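Local coordinates for superoxide dismutase (Clostridium difficile, PDB 3TJT), which probably disproportionates superoxide to hydrogen peroxide and oxygen at an iron(III) centre, as a member of the iron/manganese superoxide dismutase family, at residues A[90-103]-A[188-202]. Numbering follows the deposited sequence.
Sequences DIMTPEKTIPSESL and WFNVVNWNGALENYK
Pro99 packs over one face of the Trp194 indole, its CD 4.0 Å from the centroid of the Trp194 five-membered ring and 12° off the normal, a CH-pi contact; Val192 CG1 rests near the rim of the opposite face. On this tight side Leu103 is a knob among Trp194, Ala197, Leu198 and Tyr201: CD2 meets the indole edge and reaches Ala197 CB at 3.6 Å. A single beta bridge, Met92 with Val192, joins the loops; Asn193 N to Ile91 O (2.7 Å, 166°) is straighter than Thr93 N to Val191 O (2.9 Å, 146°). Thr97 OG1, set between its backbone N and carbonyl carbon, accepts from Trp194 N at 2.9 Å; Asn193 is the N-cap, its OD1 accepting from Gly196 N. Met92 SD approaches the Trp188 indole edge-on, 3.3 Å from NE1, near the iron ligands His30 and Asp167. The solvent side is looser: water bridges Ile98 O, Ser100 OG and Asn195 OD1, and Glu101 and Lys202, both exposed, pair through OE1 and NZ. The contact ties the linker between helices 72-90 and 101-111 to helix 194-202 of the superoxide dismutase C-terminal domain, with Ile164 of strand 161-167 against Ile91 and Ala197, and Phe117 of helix 114-127 against Trp194.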
ATOM      1  N   ASP A  90      11.218  13.717 -11.489  1.00 18.49           N
ATOM      2  CA  ASP A  90      12.082  14.907 -11.579  1.00 21.83           C
ATOM      3  C   ASP A  90      13.213  14.928 -10.549  1.00 23.74           C
ATOM      4  O   ASP A  90      14.255  15.562 -10.766  1.00 22.27           O
ATOM      5  CB  ASP A  90      11.250  16.197 -11.455  1.00 20.73           C
ATOM      6  CG  ASP A  90      10.593  16.603 -12.757  1.00 25.87           C
ATOM      7  OD1 ASP A  90      10.917  16.018 -13.814  1.00 23.55           O
ATOM      8  OD2 ASP A  90       9.740  17.515 -12.723  1.00 25.76           O
ATOM      9  N   ILE A  91      13.026  14.237  -9.427  1.00 18.29           N
ATOM     10  CA  ILE A  91      13.985  14.319  -8.332  1.00 17.30           C
ATOM     11  C   ILE A  91      15.054  13.218  -8.424  1.00 16.85           C
ATOM     12  O   ILE A  91      15.892  13.065  -7.537  1.00 18.63           O
ATOM     13  CB  ILE A  91      13.283  14.314  -6.944  1.00 17.15           C
ATOM     14  CG1 ILE A  91      14.133  15.043  -5.899  1.00 18.90           C
ATOM     15  CG2 ILE A  91      12.966  12.888  -6.480  1.00 18.77           C
ATOM     16  CD1 ILE A  91      14.466  16.480  -6.298  1.00 18.36           C
ATOM     17  N   MET A  92      15.013  12.458  -9.513  1.00 18.37           N
ATOM     18  CA  MET A  92      16.046  11.466  -9.777  1.00 17.00           C
ATOM     19  C   MET A  92      16.806  11.830 -11.049  1.00 16.28           C
ATOM     20  O   MET A  92      16.284  12.539 -11.910  1.00 17.50           O
ATOM     21  CB  MET A  92      15.433  10.067  -9.909  1.00 16.94           C
ATOM     22  CG  MET A  92      14.707   9.605  -8.624  1.00 17.60           C
ATOM     23  SD  MET A  92      14.172   7.886  -8.733  1.00 17.61           S
ATOM     24  CE  MET A  92      12.814   8.008  -9.878  1.00 18.33           C
ATOM     25  N   THR A  93      18.035  11.333 -11.166  1.00 17.69           N
ATOM     26  CA  THR A  93      18.842  11.613 -12.354  1.00 17.76           C
ATOM     27  C   THR A  93      19.979  10.603 -12.491  1.00 16.89           C
ATOM     28  O   THR A  93      20.507  10.115 -11.492  1.00 18.29           O
ATOM     29  CB  THR A  93      19.461  13.040 -12.281  1.00 20.38           C
ATOM     30  OG1 THR A  93      20.248  13.293 -13.461  1.00 19.83           O
ATOM     31  CG2 THR A  93      20.338  13.174 -11.052  1.00 18.05           C
ATOM     32  N   PRO A  94      20.372  10.297 -13.737  1.00 17.16           N
ATOM     33  CA  PRO A  94      21.569   9.477 -13.964  1.00 20.28           C
ATOM     34  C   PRO A  94      22.867  10.271 -13.773  1.00 23.35           C
ATOM     35  O   PRO A  94      23.938   9.671 -13.683  1.00 21.53           O
ATOM     36  CB  PRO A  94      21.424   9.052 -15.426  1.00 21.61           C
ATOM     37  CG  PRO A  94      20.647  10.150 -16.053  1.00 23.70           C
ATOM     38  CD  PRO A  94      19.666  10.606 -14.995  1.00 20.56           C
ATOM     39  N   GLU A  95      22.771  11.595 -13.716  1.00 20.60           N
ATOM     40  CA  GLU A  95      23.956  12.431 -13.492  1.00 21.83           C
ATOM     41  C   GLU A  95      24.423  12.385 -12.039  1.00 24.78           C
ATOM     42  O   GLU A  95      23.629  12.155 -11.128  1.00 23.54           O
ATOM     43  CB  GLU A  95      23.671  13.878 -13.905  1.00 23.26           C
ATOM     44  CG  GLU A  95      23.099  14.018 -15.315  1.00 24.41           C
ATOM     45  CD  GLU A  95      23.937  13.313 -16.381  1.00 30.98           C
ATOM     46  OE1 GLU A  95      25.184  13.338 -16.289  1.00 32.11           O
ATOM     47  OE2 GLU A  95      23.348  12.734 -17.319  1.00 31.55           O
ATOM     48  N   LYS A  96      25.714  12.601 -11.812  1.00 19.22           N
ATOM     49  CA  LYS A  96      26.225  12.659 -10.451  1.00 18.79           C
ATOM     50  C   LYS A  96      25.994  14.050  -9.860  1.00 21.92           C
ATOM     51  O   LYS A  96      26.355  15.056 -10.475  1.00 22.07           O
ATOM     52  CB  LYS A  96      27.719  12.272 -10.398  1.00 20.74           C
ATOM     53  CG  LYS A  96      27.990  10.835 -10.851  1.00 22.89           C
ATOM     54  CD  LYS A  96      29.426  10.415 -10.591  1.00 26.53           C
ATOM     55  CE  LYS A  96      29.616   9.809  -9.204  1.00 29.96           C
ATOM     56  NZ  LYS A  96      29.023   8.440  -9.099  1.00 33.01           N
ATOM     57  N   THR A  97      25.372  14.105  -8.683  1.00 22.84           N
ATOM     58  CA  THR A  97      25.076  15.378  -8.031  1.00 19.87           C
ATOM     59  C   THR A  97      25.341  15.267  -6.535  1.00 19.70           C
ATOM     60  O   THR A  97      25.298  14.176  -5.983  1.00 19.82           O
ATOM     61  CB  THR A  97      23.591  15.779  -8.211  1.00 21.41           C
ATOM     62  OG1 THR A  97      22.763  14.888  -7.449  1.00 22.52           O
ATOM     63  CG2 THR A  97      23.186  15.740  -9.671  1.00 21.11           C
ATOM     64  N   ILE A  98      25.618  16.394  -5.879  1.00 17.93           N
ATOM     65  CA  ILE A  98      25.790  16.402  -4.430  1.00 19.73           C
ATOM     66  C   ILE A  98      25.107  17.639  -3.866  1.00 18.44           C
ATOM     67  O   ILE A  98      24.829  18.580  -4.608  1.00 20.36           O
ATOM     68  CB  ILE A  98      27.284  16.398  -4.010  1.00 23.54           C
ATOM     69  CG1 ILE A  98      27.977  17.701  -4.423  1.00 23.54           C
ATOM     70  CG2 ILE A  98      28.022  15.172  -4.587  1.00 21.60           C
ATOM     71  CD1 ILE A  98      29.401  17.801  -3.915  1.00 23.15           C
ATOM     72  N   PRO A  99      24.801  17.628  -2.560  1.00 20.12           N
ATOM     73  CA  PRO A  99      24.182  18.815  -1.962  1.00 19.96           C
ATOM     74  C   PRO A  99      25.101  20.028  -2.091  1.00 21.68           C
ATOM     75  O   PRO A  99      26.316  19.876  -1.986  1.00 23.40           O
ATOM     76  CB  PRO A  99      24.044  18.436  -0.485  1.00 21.32           C
ATOM     77  CG  PRO A  99      23.971  16.933  -0.476  1.00 24.00           C
ATOM     78  CD  PRO A  99      24.891  16.500  -1.614  1.00 21.84           C
ATOM     79  N   SER A 100      24.525  21.206  -2.303  1.00 21.20           N
ATOM     80  CA  SER A 100      25.320  22.431  -2.370  1.00 22.27           C
ATOM     81  C   SER A 100      24.529  23.655  -1.926  1.00 26.79           C
ATOM     82  O   SER A 100      23.319  23.582  -1.708  1.00 22.39           O
ATOM     83  CB  SER A 100      25.864  22.639  -3.786  1.00 19.38           C
ATOM     84  OG  SER A 100      24.841  22.953  -4.711  1.00 22.78           O
ATOM     85  N   GLU A 101      25.234  24.774  -1.778  1.00 23.86           N
ATOM     86  CA  GLU A 101      24.612  26.068  -1.515  1.00 25.50           C
ATOM     87  C   GLU A 101      23.687  26.030  -0.300  1.00 22.75           C
ATOM     88  O   GLU A 101      23.999  25.381   0.695  1.00 23.80           O
ATOM     89  CB  GLU A 101      23.897  26.598  -2.769  1.00 27.08           C
ATOM     90  CG  GLU A 101      24.837  26.772  -3.971  1.00 30.66           C
ATOM     91  CD  GLU A 101      24.155  27.370  -5.201  1.00 38.27           C
ATOM     92  OE1 GLU A 101      23.179  28.136  -5.045  1.00 38.94           O
ATOM     93  OE2 GLU A 101      24.604  27.084  -6.335  1.00 36.27           O
ATOM     94  N   SER A 102      22.568  26.743  -0.370  1.00 24.35           N
ATOM     95  CA  SER A 102      21.725  26.910   0.809  1.00 28.77           C
ATOM     96  C   SER A 102      21.102  25.603   1.304  1.00 25.96           C
ATOM     97  O   SER A 102      20.830  25.465   2.487  1.00 23.87           O
ATOM     98  CB  SER A 102      20.640  27.966   0.571  1.00 27.31           C
ATOM     99  OG  SER A 102      19.782  27.600  -0.497  1.00 25.99           O
ATOM    100  N   LEU A 103      20.873  24.650   0.403  1.00 23.64           N
ATOM    101  CA  LEU A 103      20.289  23.377   0.826  1.00 22.57           C
ATOM    102  C   LEU A 103      21.301  22.576   1.631  1.00 22.07           C
ATOM    103  O   LEU A 103      20.970  22.010   2.673  1.00 21.72           O
ATOM    104  CB  LEU A 103      19.766  22.579  -0.376  1.00 21.65           C
ATOM    105  CG  LEU A 103      19.162  21.205  -0.050  1.00 22.16           C
ATOM    106  CD1 LEU A 103      18.040  21.334   0.975  1.00 23.23           C
ATOM    107  CD2 LEU A 103      18.657  20.542  -1.322  1.00 21.71           C
ATOM    108  N   TRP A 188      18.605   4.099  -3.620  1.00 19.49           N
ATOM    109  CA  TRP A 188      17.971   5.264  -4.216  1.00 20.40           C
ATOM    110  C   TRP A 188      18.814   6.532  -4.054  1.00 17.60           C
ATOM    111  O   TRP A 188      18.761   7.433  -4.892  1.00 18.93           O
ATOM    112  CB  TRP A 188      16.579   5.457  -3.616  1.00 18.29           C
ATOM    113  CG  TRP A 188      15.836   6.644  -4.127  1.00 17.07           C
ATOM    114  CD1 TRP A 188      15.242   6.783  -5.343  1.00 16.28           C
ATOM    115  CD2 TRP A 188      15.572   7.859  -3.408  1.00 17.50           C
ATOM    116  NE1 TRP A 188      14.629   8.011  -5.432  1.00 17.26           N
ATOM    117  CE2 TRP A 188      14.822   8.691  -4.258  1.00 17.60           C
ATOM    118  CE3 TRP A 188      15.894   8.314  -2.127  1.00 19.20           C
ATOM    119  CZ2 TRP A 188      14.384   9.955  -3.871  1.00 16.78           C
ATOM    120  CZ3 TRP A 188      15.463   9.577  -1.743  1.00 20.79           C
ATOM    121  CH2 TRP A 188      14.720  10.383  -2.615  1.00 18.26           C
ATOM    122  N   PHE A 189      19.577   6.605  -2.975  1.00 18.74           N
ATOM    123  CA  PHE A 189      20.400   7.785  -2.735  1.00 20.73           C
ATOM    124  C   PHE A 189      21.464   7.995  -3.819  1.00 23.01           C
ATOM    125  O   PHE A 189      21.980   9.098  -3.980  1.00 20.93           O
ATOM    126  CB  PHE A 189      20.989   7.770  -1.323  1.00 22.45           C
ATOM    127  CG  PHE A 189      20.045   8.337  -0.296  1.00 23.15           C
ATOM    128  CD1 PHE A 189      20.039   9.691  -0.024  1.00 26.79           C
ATOM    129  CD2 PHE A 189      19.125   7.526   0.343  1.00 23.98           C
ATOM    130  CE1 PHE A 189      19.151  10.229   0.896  1.00 29.91           C
ATOM    131  CE2 PHE A 189      18.235   8.054   1.262  1.00 27.14           C
ATOM    132  CZ  PHE A 189      18.248   9.409   1.536  1.00 28.24           C
ATOM    133  N   ASN A 190      21.763   6.945  -4.584  1.00 21.12           N
ATOM    134  CA  ASN A 190      22.675   7.095  -5.720  1.00 21.85           C
ATOM    135  C   ASN A 190      22.073   7.870  -6.884  1.00 21.61           C
ATOM    136  O   ASN A 190      22.800   8.358  -7.746  1.00 25.26           O
ATOM    137  CB  ASN A 190      23.159   5.727  -6.207  1.00 21.49           C
ATOM    138  CG  ASN A 190      23.975   5.006  -5.165  1.00 25.84           C
ATOM    139  OD1 ASN A 190      23.509   4.053  -4.539  1.00 28.14           O
ATOM    140  ND2 ASN A 190      25.194   5.475  -4.952  1.00 23.95           N
ATOM    141  N   VAL A 191      20.747   7.981  -6.924  1.00 18.11           N
ATOM    142  CA  VAL A 191      20.103   8.677  -8.037  1.00 17.70           C
ATOM    143  C   VAL A 191      19.371   9.960  -7.644  1.00 17.67           C
ATOM    144  O   VAL A 191      18.777  10.604  -8.497  1.00 17.85           O
ATOM    145  CB  VAL A 191      19.134   7.779  -8.832  1.00 20.28           C
ATOM    146  CG1 VAL A 191      19.877   6.585  -9.438  1.00 22.18           C
ATOM    147  CG2 VAL A 191      17.978   7.315  -7.955  1.00 19.92           C
ATOM    148  N   VAL A 192      19.401  10.326  -6.370  1.00 17.32           N
ATOM    149  CA  VAL A 192      18.781  11.595  -5.971  1.00 17.99           C
ATOM    150  C   VAL A 192      19.408  12.756  -6.738  1.00 18.90           C
ATOM    151  O   VAL A 192      20.637  12.864  -6.821  1.00 19.62           O
ATOM    152  CB  VAL A 192      18.917  11.854  -4.463  1.00 19.22           C
ATOM    153  CG1 VAL A 192      18.416  13.272  -4.119  1.00 20.98           C
ATOM    154  CG2 VAL A 192      18.149  10.811  -3.667  1.00 20.32           C
ATOM    155  N   ASN A 193      18.567  13.614  -7.310  1.00 17.81           N
ATOM    156  CA  ASN A 193      19.036  14.798  -8.028  1.00 17.76           C
ATOM    157  C   ASN A 193      19.144  15.990  -7.076  1.00 21.27           C
ATOM    158  O   ASN A 193      18.177  16.726  -6.865  1.00 18.20           O
ATOM    159  CB  ASN A 193      18.099  15.130  -9.197  1.00 18.58           C
ATOM    160  CG  ASN A 193      18.574  16.332 -10.014  1.00 22.25           C
ATOM    161  OD1 ASN A 193      19.549  16.991  -9.661  1.00 21.87           O
ATOM    162  ND2 ASN A 193      17.874  16.624 -11.100  1.00 25.94           N
ATOM    163  N   TRP A 194      20.326  16.174  -6.503  1.00 19.09           N
ATOM    164  CA  TRP A 194      20.529  17.226  -5.509  1.00 19.75           C
ATOM    165  C   TRP A 194      20.443  18.626  -6.105  1.00 21.53           C
ATOM    166  O   TRP A 194      20.100  19.577  -5.401  1.00 20.88           O
ATOM    167  CB  TRP A 194      21.834  17.012  -4.728  1.00 19.75           C
ATOM    168  CG  TRP A 194      21.692  15.880  -3.768  1.00 20.56           C
ATOM    169  CD1 TRP A 194      22.249  14.636  -3.866  1.00 19.99           C
ATOM    170  CD2 TRP A 194      20.874  15.865  -2.590  1.00 20.59           C
ATOM    171  NE1 TRP A 194      21.840  13.851  -2.806  1.00 20.90           N
ATOM    172  CE2 TRP A 194      21.002  14.586  -2.007  1.00 19.14           C
ATOM    173  CE3 TRP A 194      20.059  16.817  -1.966  1.00 21.47           C
ATOM    174  CZ2 TRP A 194      20.334  14.229  -0.830  1.00 21.30           C
ATOM    175  CZ3 TRP A 194      19.402  16.465  -0.795  1.00 22.09           C
ATOM    176  CH2 TRP A 194      19.545  15.181  -0.239  1.00 20.17           C
ATOM    177  N   ASN A 195      20.746  18.761  -7.392  1.00 20.25           N
ATOM    178  CA  ASN A 195      20.572  20.058  -8.052  1.00 21.76           C
ATOM    179  C   ASN A 195      19.096  20.422  -8.174  1.00 21.80           C
ATOM    180  O   ASN A 195      18.712  21.577  -7.971  1.00 22.40           O
ATOM    181  CB  ASN A 195      21.253  20.079  -9.420  1.00 22.40           C
ATOM    182  CG  ASN A 195      22.747  19.807  -9.323  1.00 20.61           C
ATOM    183  OD1 ASN A 195      23.365  20.059  -8.290  1.00 25.25           O
ATOM    184  ND2 ASN A 195      23.329  19.276 -10.393  1.00 23.34           N
ATOM    185  N   GLY A 196      18.272  19.429  -8.490  1.00 21.54           N
ATOM    186  CA  GLY A 196      16.831  19.628  -8.528  1.00 21.29           C
ATOM    187  C   GLY A 196      16.305  19.937  -7.135  1.00 19.61           C
ATOM    188  O   GLY A 196      15.448  20.813  -6.963  1.00 20.87           O
ATOM    189  N   ALA A 197      16.823  19.227  -6.137  1.00 18.44           N
ATOM    190  CA  ALA A 197      16.446  19.475  -4.751  1.00 19.96           C
ATOM    191  C   ALA A 197      16.773  20.917  -4.356  1.00 23.64           C
ATOM    192  O   ALA A 197      15.974  21.589  -3.696  1.00 20.44           O
ATOM    193  CB  ALA A 197      17.142  18.502  -3.820  1.00 20.31           C
ATOM    194  N   LEU A 198      17.947  21.390  -4.764  1.00 19.66           N
ATOM    195  CA  LEU A 198      18.344  22.770  -4.481  1.00 22.06           C
ATOM    196  C   LEU A 198      17.365  23.758  -5.111  1.00 22.10           C
ATOM    197  O   LEU A 198      16.985  24.752  -4.485  1.00 25.09           O
ATOM    198  CB  LEU A 198      19.767  23.036  -4.993  1.00 21.48           C
ATOM    199  CG  LEU A 198      20.279  24.477  -4.842  1.00 23.97           C
ATOM    200  CD1 LEU A 198      20.314  24.889  -3.387  1.00 24.03           C
ATOM    201  CD2 LEU A 198      21.662  24.600  -5.457  1.00 24.27           C
ATOM    202  N   GLU A 199      16.947  23.489  -6.344  1.00 21.35           N
ATOM    203  CA  GLU A 199      15.987  24.361  -7.008  1.00 26.00           C
ATOM    204  C   GLU A 199      14.648  24.350  -6.281  1.00 26.52           C
ATOM    205  O   GLU A 199      14.002  25.385  -6.138  1.00 25.05           O
ATOM    206  CB  GLU A 199      15.812  23.996  -8.482  1.00 26.21           C
ATOM    207  CG  GLU A 199      17.035  24.326  -9.339  1.00 30.64           C
ATOM    208  CD  GLU A 199      17.571  25.741  -9.100  1.00 44.84           C
ATOM    209  OE1 GLU A 199      16.856  26.721  -9.416  1.00 46.60           O
ATOM    210  OE2 GLU A 199      18.716  25.875  -8.604  1.00 48.14           O
ATOM    211  N   ASN A 200      14.233  23.175  -5.818  1.00 21.64           N
ATOM    212  CA  ASN A 200      13.030  23.081  -5.005  1.00 21.63           C
ATOM    213  C   ASN A 200      13.120  23.943  -3.749  1.00 23.10           C
ATOM    214  O   ASN A 200      12.147  24.588  -3.352  1.00 26.48           O
ATOM    215  CB  ASN A 200      12.758  21.621  -4.612  1.00 20.24           C
ATOM    216  CG  ASN A 200      12.335  20.768  -5.795  1.00 21.67           C
ATOM    217  OD1 ASN A 200      11.934  21.283  -6.836  1.00 22.00           O
ATOM    218  ND2 ASN A 200      12.415  19.447  -5.634  1.00 18.99           N
ATOM    219  N   TYR A 201      14.287  23.946  -3.120  1.00 20.47           N
ATOM    220  CA  TYR A 201      14.485  24.705  -1.894  1.00 23.60           C
ATOM    221  C   TYR A 201      14.539  26.201  -2.190  1.00 28.13           C
ATOM    222  O   TYR A 201      13.998  27.009  -1.435  1.00 28.05           O
ATOM    223  CB  TYR A 201      15.763  24.254  -1.186  1.00 24.25           C
ATOM    224  CG  TYR A 201      15.939  24.822   0.202  1.00 25.05           C
ATOM    225  CD1 TYR A 201      15.066  24.482   1.225  1.00 22.57           C
ATOM    226  CD2 TYR A 201      16.979  25.700   0.490  1.00 27.72           C
ATOM    227  CE1 TYR A 201      15.223  24.987   2.494  1.00 24.91           C
ATOM    228  CE2 TYR A 201      17.145  26.214   1.763  1.00 26.69           C
ATOM    229  CZ  TYR A 201      16.262  25.859   2.758  1.00 26.39           C
ATOM    230  OH  TYR A 201      16.415  26.363   4.025  1.00 26.44           O
ATOM    231  N   LYS A 202      15.181  26.568  -3.293  1.00 25.16           N
ATOM    232  CA  LYS A 202      15.287  27.978  -3.664  1.00 29.51           C
ATOM    233  C   LYS A 202      13.946  28.585  -4.046  1.00 33.27           C
ATOM    234  O   LYS A 202      13.764  29.798  -3.945  1.00 32.97           O
ATOM    235  CB  LYS A 202      16.264  28.164  -4.824  1.00 29.38           C
ATOM    236  CG  LYS A 202      17.721  28.027  -4.446  1.00 31.07           C
ATOM    237  CD  LYS A 202      18.580  28.281  -5.673  1.00 37.32           C
ATOM    238  CE  LYS A 202      20.052  28.322  -5.326  1.00 43.42           C
ATOM    239  NZ  LYS A 202      20.883  28.495  -6.558  1.00 47.38           N
TER
HETATM  240  O   HOH W   1      16.042  15.031 -12.875  1.00 28.77           O
HETATM  241  O   HOH W   2      22.900   8.820 -10.670  1.00 31.45           O
HETATM  242  O   HOH W   3      22.656  12.242  -8.590  1.00 22.61           O
HETATM  243  O   HOH W   4      25.720   8.625  -8.326  1.00 36.42           O
HETATM  244  O   HOH W   5      23.550  20.732  -5.610  1.00 23.09           O
HETATM  245  O   HOH W   6      21.791  20.721  -3.428  1.00 23.70           O